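Local structure of transaminase (Bacillus megaterium, 5G0A) at residues Gly107-Pro112 with Gly288-Ile293; His146-Trp151 with Gln240-Ala245. The protein catalyses the pyridoxal-5'-phosphate-dependent transfer of amino groups between amines and carbonyl compounds, as an S-selective transaminase. All coordinates share one frame; numbering follows the deposited sequence.

How the contacts relate
The four segments run along the chain in the order 107-112, 146-151, 240-245, 288-293, so both halves of contact 2 fall between the halves of contact 1. Their centres are 23 Å apart and their nearest atoms about 10 Å, without touching. Both flank the seven-stranded sheet of the class-III aminotransferase fold, but toward opposite sides of it. Contact 1 joins the loops that lead into the parallel strands 112-118 and 293-296, which sandwich the antiparallel strand 308-313. Contact 2 joins the loops that leave the neighbouring strands 140-144 and 231-236, at the other ends of the strands. It holds the pyridoxal-5'-phosphate pocket residues Tyr-148, His-149 and Gly-150, whereas contact 1 is structural packing.

Contact 1: Gly107-Pro112 with Gly288-Ile293; sequences GDEDWP and GVQPDI
Trp-111 lies against Gln-290 and Pro-291, and its indole carries the largest share of the contact. CG is set between the backbone N and the carbonyl carbon (chi1 81°), a rotation that turns the indole toward the facing loop. Pro-291 packs over one face: its CD sits 4.0 Å from the centroid of the five-membered ring of Trp-111 in a CH-pi contact, and its CG is 3.7 Å from Trp-111 CZ2. Pro-291 O lies over the same face near the rim, while Pro-112 CG covers the opposite one. A flat, wide ring suits this place between two prolines.

Gln-290 works at the indole edge. Its chain is extended beyond CG, bringing OE1 into the ring plane, 3.2 Å from Trp-111 CD1. The same oxygen accepts a hydrogen bond from Trp-111 N (3.3 Å, bent to 140° at the hydrogen), with the donor tilted out of the carbonyl plane. The amide then stacks on the Glu-109 carboxylate, their planes only 9° apart as the two chains slide past each other in opposite directions; Gln-290 NE2 is 3.6 Å from Glu-109 CB. One water joins Glu-109 OE2 to Val-289 O, and another joins Asp-110 N to Gln-290 NE2. Trp-111 NE1 gives Glu-109 OE1 a weak bond, but the stronger partner of both is the hydroxyl of Tyr-284. Replacing Trp-111 by an alanine is likely to open a gap beside Pro-291 and leave Tyr-284 and Glu-109 without their indole N-H.

Trp-111 packs on Leu-311 and Ser-313 of strand 308-313, Pro-291 rests on Trp-266 of strand 265-269, and Asp-292 OD2 accepts from Trp-266 N and salt-bridges Arg-256 of helix 251-262. Without any pocket residue, the packing joins the loop after helix 92-105 to the one before strand 293-296.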
loop_
_atom_site.group_PDB
_atom_site.type_symbol
_atom_site.label_atom_id
_atom_site.label_comp_id
_atom_site.label_asym_id
_atom_site.label_seq_id
_atom_site.Cartn_x
_atom_site.Cartn_y
_atom_site.Cartn_z
ATOM N N GLY B 107 -1.351 -31.231 -25.932
ATOM C CA GLY B 107 -0.183 -31.806 -26.623
ATOM C C GLY B 107 0.141 -31.155 -27.957
ATOM O O GLY B 107 1.254 -31.306 -28.462
ATOM N N ASP B 108 -0.832 -30.439 -28.524
ATOM C CA ASP B 108 -0.645 -29.693 -29.779
ATOM C C ASP B 108 -0.027 -28.306 -29.603
ATOM O O ASP B 108 0.163 -27.564 -30.581
ATOM C CB ASP B 108 -1.945 -29.602 -30.586
ATOM C CG ASP B 108 -3.064 -28.821 -29.859
ATOM O OD1 ASP B 108 -3.059 -28.746 -28.604
ATOM O OD2 ASP B 108 -3.967 -28.322 -30.560
ATOM N N GLU B 109 0.315 -27.963 -28.365
ATOM C CA GLU B 109 0.916 -26.641 -28.101
ATOM C C GLU B 109 2.203 -26.833 -27.333
ATOM O O GLU B 109 2.299 -27.738 -26.493
ATOM C CB GLU B 109 -0.074 -25.747 -27.329
ATOM C CG GLU B 109 -1.374 -25.506 -28.075
ATOM C CD GLU B 109 -2.342 -24.576 -27.354
ATOM O OE1 GLU B 109 -2.004 -24.077 -26.245
ATOM O OE2 GLU B 109 -3.444 -24.341 -27.899
ATOM N N ASP B 110 3.205 -25.989 -27.605
ATOM C CA ASP B 110 4.510 -26.154 -26.973
ATOM C C ASP B 110 4.750 -25.316 -25.708
ATOM O O ASP B 110 5.730 -25.544 -25.009
ATOM C CB ASP B 110 5.642 -25.914 -27.989
ATOM C CG ASP B 110 5.782 -27.056 -28.982
ATOM O OD1 ASP B 110 5.143 -28.106 -28.783
ATOM O OD2 ASP B 110 6.548 -26.909 -29.955
ATOM N N TRP B 111 3.860 -24.379 -25.426
ATOM C CA TRP B 111 4.045 -23.501 -24.245
ATOM C C TRP B 111 3.943 -24.236 -22.898
ATOM O O TRP B 111 4.671 -23.891 -21.976
ATOM C CB TRP B 111 3.109 -22.290 -24.278
ATOM C CG TRP B 111 1.673 -22.519 -23.796
ATOM C CD1 TRP B 111 0.598 -22.901 -24.561
ATOM C CD2 TRP B 111 1.163 -22.343 -22.458
ATOM N NE1 TRP B 111 -0.531 -22.996 -23.785
ATOM C CE2 TRP B 111 -0.224 -22.668 -22.491
ATOM C CE3 TRP B 111 1.743 -21.989 -21.240
ATOM C CZ2 TRP B 111 -1.040 -22.618 -21.347
ATOM C CZ3 TRP B 111 0.930 -21.917 -20.100
ATOM C CH2 TRP B 111 -0.443 -22.232 -20.162
ATOM N N PRO B 112 3.092 -25.286 -22.793
ATOM C CA PRO B 112 2.892 -25.779 -21.411
ATOM C C PRO B 112 4.092 -26.434 -20.758
ATOM O O PRO B 112 4.766 -27.280 -21.381
ATOM C CB PRO B 112 1.740 -26.792 -21.558
ATOM C CG PRO B 112 1.038 -26.387 -22.807
ATOM C CD PRO B 112 2.106 -25.869 -23.721
ATOM N N GLY B 288 -5.744 -18.158 -31.751
ATOM C CA GLY B 288 -4.489 -18.482 -32.458
ATOM C C GLY B 288 -3.210 -18.110 -31.720
ATOM O O GLY B 288 -2.158 -17.915 -32.340
ATOM N N VAL B 289 -3.300 -18.017 -30.386
ATOM C CA VAL B 289 -2.177 -17.593 -29.564
ATOM C C VAL B 289 -1.972 -18.519 -28.373
ATOM O O VAL B 289 -2.758 -19.437 -28.130
ATOM C CB VAL B 289 -2.315 -16.125 -29.071
ATOM C CG1 VAL B 289 -2.123 -15.149 -30.221
ATOM C CG2 VAL B 289 -3.656 -15.888 -28.367
ATOM N N GLN B 290 -0.878 -18.300 -27.657
ATOM C CA GLN B 290 -0.551 -19.119 -26.504
ATOM C C GLN B 290 -0.124 -18.158 -25.392
ATOM O O GLN B 290 0.674 -17.238 -25.632
ATOM C CB GLN B 290 0.551 -20.131 -26.840
ATOM C CG GLN B 290 0.040 -21.255 -27.763
ATOM C CD GLN B 290 1.085 -22.288 -28.170
ATOM O OE1 GLN B 290 2.027 -22.576 -27.441
ATOM N NE2 GLN B 290 0.894 -22.875 -29.358
ATOM N N PRO B 291 -0.671 -18.348 -24.187
ATOM C CA PRO B 291 -0.310 -17.505 -23.049
ATOM C C PRO B 291 0.962 -17.986 -22.352
ATOM O O PRO B 291 1.550 -19.009 -22.743
ATOM C CB PRO B 291 -1.522 -17.680 -22.108
ATOM C CG PRO B 291 -1.922 -19.125 -22.350
ATOM C CD PRO B 291 -1.701 -19.357 -23.829
ATOM N N ASP B 292 1.385 -17.251 -21.310
ATOM C CA ASP B 292 2.516 -17.662 -20.486
ATOM C C ASP B 292 2.058 -18.479 -19.278
ATOM O O ASP B 292 2.786 -19.331 -18.770
ATOM C CB ASP B 292 3.272 -16.417 -19.992
ATOM C CG ASP B 292 3.895 -15.635 -21.143
ATOM O OD1 ASP B 292 4.906 -16.121 -21.696
ATOM O OD2 ASP B 292 3.373 -14.568 -21.492
ATOM N N ILE B 293 0.855 -18.164 -18.816
ATOM C CA ILE B 293 0.265 -18.819 -17.632
ATOM C C ILE B 293 -1.238 -18.862 -17.842
ATOM O O ILE B 293 -1.825 -17.890 -18.356
ATOM C CB ILE B 293 0.521 -17.990 -16.322
ATOM C CG1 ILE B 293 2.012 -17.856 -16.025
ATOM C CG2 ILE B 293 -0.207 -18.607 -15.131
ATOM C CD1 ILE B 293 2.345 -16.856 -14.911
HETATM O O HOH W 1 -3.647 -21.889 -29.184
HETATM O O HOH W 2 3.108 -24.641 -30.214
#

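Contact 2: His146-Trp151 with Gln240-Ala245; sequences HDYHGW and QGAGSA. With PLP (pyridoxal-5'-phosphate), chain K.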
loop_
_atom_site.group_PDB
_atom_site.type_symbol
_atom_site.label_atom_id
_atom_site.label_comp_id
_atom_site.label_asym_id
_atom_site.label_seq_id
_atom_site.Cartn_x
_atom_site.Cartn_y
_atom_site.Cartn_z
ATOM N N HIS B 146 -14.037 -4.305 -15.287
ATOM C CA HIS B 146 -15.044 -5.377 -15.302
ATOM C C HIS B 146 -14.514 -6.811 -15.247
ATOM O O HIS B 146 -15.322 -7.752 -15.303
ATOM C CB HIS B 146 -16.032 -5.251 -16.478
ATOM C CG HIS B 146 -16.601 -3.876 -16.658
ATOM N ND1 HIS B 146 -17.057 -3.110 -15.608
ATOM C CD2 HIS B 146 -16.809 -3.143 -17.778
ATOM C CE1 HIS B 146 -17.517 -1.958 -16.074
ATOM N NE2 HIS B 146 -17.378 -1.954 -17.384
ATOM N N ASP B 147 -13.199 -6.998 -15.110
ATOM C CA ASP B 147 -12.670 -8.356 -14.961
ATOM C C ASP B 147 -13.082 -8.897 -13.601
ATOM O O ASP B 147 -13.112 -8.160 -12.616
ATOM C CB ASP B 147 -11.137 -8.401 -15.024
ATOM C CG ASP B 147 -10.599 -8.583 -16.425
ATOM O OD1 ASP B 147 -11.361 -8.432 -17.400
ATOM O OD2 ASP B 147 -9.403 -8.934 -16.548
ATOM N N TYR B 148 -13.356 -10.195 -13.579
ATOM C CA TYR B 148 -13.513 -10.950 -12.332
ATOM C C TYR B 148 -12.459 -12.053 -12.320
ATOM O O TYR B 148 -12.381 -12.854 -13.265
ATOM C CB TYR B 148 -14.926 -11.530 -12.206
ATOM C CG TYR B 148 -15.095 -12.223 -10.858
ATOM C CD1 TYR B 148 -15.316 -11.462 -9.701
ATOM C CD2 TYR B 148 -14.953 -13.608 -10.729
ATOM C CE1 TYR B 148 -15.406 -12.060 -8.448
ATOM C CE2 TYR B 148 -15.072 -14.231 -9.470
ATOM C CZ TYR B 148 -15.289 -13.439 -8.341
ATOM O OH TYR B 148 -15.398 -14.005 -7.085
ATOM N N HIS B 149 -11.627 -12.072 -11.277
ATOM C CA HIS B 149 -10.584 -13.066 -11.159
ATOM C C HIS B 149 -10.631 -13.768 -9.802
ATOM O O HIS B 149 -9.693 -14.457 -9.436
ATOM C CB HIS B 149 -9.184 -12.450 -11.421
ATOM C CG HIS B 149 -9.014 -11.950 -12.822
ATOM N ND1 HIS B 149 -9.009 -12.798 -13.912
ATOM C CD2 HIS B 149 -8.852 -10.695 -13.318
ATOM C CE1 HIS B 149 -8.873 -12.083 -15.021
ATOM N NE2 HIS B 149 -8.765 -10.806 -14.685
ATOM N N GLY B 150 -11.722 -13.592 -9.059
ATOM C CA GLY B 150 -11.805 -14.269 -7.755
ATOM C C GLY B 150 -11.950 -13.288 -6.610
ATOM O O GLY B 150 -12.024 -12.079 -6.833
ATOM N N TRP B 151 -11.952 -13.804 -5.376
ATOM C CA TRP B 151 -12.401 -13.000 -4.236
ATOM C C TRP B 151 -11.404 -12.869 -3.082
ATOM O O TRP B 151 -11.588 -12.007 -2.213
ATOM C CB TRP B 151 -13.727 -13.554 -3.679
ATOM C CG TRP B 151 -13.548 -14.911 -3.068
ATOM C CD1 TRP B 151 -13.601 -16.109 -3.718
ATOM C CD2 TRP B 151 -13.218 -15.204 -1.699
ATOM N NE1 TRP B 151 -13.326 -17.136 -2.836
ATOM C CE2 TRP B 151 -13.100 -16.609 -1.592
ATOM C CE3 TRP B 151 -13.025 -14.413 -0.548
ATOM C CZ2 TRP B 151 -12.807 -17.259 -0.370
ATOM C CZ3 TRP B 151 -12.700 -15.056 0.664
ATOM C CH2 TRP B 151 -12.606 -16.469 0.739
ATOM N N GLN B 240 -15.236 -12.001 -20.642
ATOM C CA GLN B 240 -15.475 -11.629 -19.244
ATOM C C GLN B 240 -16.695 -12.396 -18.767
ATOM O O GLN B 240 -17.779 -12.256 -19.340
ATOM C CB GLN B 240 -15.615 -10.108 -19.089
ATOM C CG GLN B 240 -14.259 -9.401 -19.180
ATOM C CD GLN B 240 -14.367 -7.889 -19.267
ATOM O OE1 GLN B 240 -15.210 -7.345 -20.002
ATOM N NE2 GLN B 240 -13.492 -7.191 -18.537
ATOM N N GLY B 241 -16.490 -13.241 -17.752
ATOM C CA GLY B 241 -17.499 -14.198 -17.290
ATOM C C GLY B 241 -18.582 -13.504 -16.502
ATOM O O GLY B 241 -19.649 -13.196 -17.038
ATOM N N ALA B 242 -18.309 -13.236 -15.229
ATOM C CA ALA B 242 -19.221 -12.433 -14.413
ATOM C C ALA B 242 -19.463 -11.064 -15.060
ATOM O O ALA B 242 -20.594 -10.544 -15.047
ATOM C CB ALA B 242 -18.675 -12.274 -12.998
ATOM N N GLY B 243 -18.409 -10.495 -15.649
ATOM C CA GLY B 243 -18.502 -9.179 -16.314
ATOM C C GLY B 243 -19.319 -9.201 -17.599
ATOM O O GLY B 243 -19.715 -8.141 -18.115
ATOM N N SER B 244 -19.539 -10.407 -18.131
ATOM C CA SER B 244 -20.532 -10.654 -19.202
ATOM C C SER B 244 -20.271 -9.881 -20.491
ATOM O O SER B 244 -21.083 -9.041 -20.896
ATOM C CB SER B 244 -21.957 -10.368 -18.703
ATOM O OG SER B 244 -22.261 -11.151 -17.568
ATOM N N ALA B 245 -19.139 -10.174 -21.128
ATOM C CA ALA B 245 -18.708 -9.443 -22.318
ATOM C C ALA B 245 -17.839 -10.303 -23.222
ATOM O O ALA B 245 -17.158 -11.225 -22.763
ATOM C CB ALA B 245 -17.985 -8.159 -21.929
HETATM N N1 PLP K . -11.669 -16.339 -12.308
HETATM C C2 PLP K . -12.765 -16.361 -13.104
HETATM C C2A PLP K . -12.676 -15.847 -14.524
HETATM C C3 PLP K . -14.025 -16.964 -12.608
HETATM O O3 PLP K . -15.123 -17.050 -13.372
HETATM C C4 PLP K . -14.064 -17.485 -11.233
HETATM C C4A PLP K . -15.332 -18.151 -10.699
HETATM C C5 PLP K . -12.805 -17.351 -10.460
HETATM C C6 PLP K . -11.688 -16.763 -11.033
HETATM C C5A PLP K . -12.709 -17.782 -9.004
HETATM O O4P PLP K . -12.951 -19.157 -8.799
HETATM P P PLP K . -13.455 -19.613 -7.330
HETATM O O1P PLP K . -13.391 -21.108 -7.486
HETATM O O2P PLP K . -12.520 -19.052 -6.273
HETATM O O3P PLP K . -14.856 -19.077 -7.199
HETATM O O HOH W 3 -15.730 -10.482 -15.637
#
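Asp-147 and Gln-240 make the hydrogen bond across this contact. Gln-240 NE2 donates to Asp-147 OD1 over 2.7 Å, nearly straight at 162°; the oxygen uses its anti lone pair and lies close to the amide plane, although carboxylate and amide are turned 79° apart. The same nitrogen also binds Glu-145 O. A carboxylate suits position 147 because its other oxygen has work too: Asp-147 OD2 accepts from His-149 NE2 at 2.7 Å, from above the carboxylate plane, and forms a salt bridge with Arg-144. His-149 ND1 binds Asp-269, so the buried imidazole is held at both nitrogens and its rotation is probably fixed.

Water bridges the backbones, hydrogen-bonding to His-146 O at 2.8 Å and to Gly-243 N at 2.7 Å. Gly-243 belongs to a type I beta turn from Gly-241 to Ser-244, and a beta carbon there would collide with His-146 O, so glycine fits.

These loops follow parallel strands of the large sheet, the usual site for the cofactor in PLP enzymes of this fold type. Asp-269 is a pocket residue, and in relatives the equivalent aspartate meets the pyridine nitrogen; the His-149 side chain probably positions Asp-269 from the second shell, and Asp-147 in turn orients the imidazole.

Apolar contact between the two segments comes from Ala-242 CB, 3.9 Å from Tyr-148 CB; a methyl group is small enough to fit beside the tyrosine. With CG of Tyr-148 anti to the backbone N (chi1 -176°), its ring turns to the cofactor, presenting an edge with CE2 3.8 Å from PLP C4. His-149 C comes within 3.4 Å of PLP C6. Gly-150 N lies over a face of the Tyr-148 ring, and Val-328 of the second subunit packs on Tyr-148.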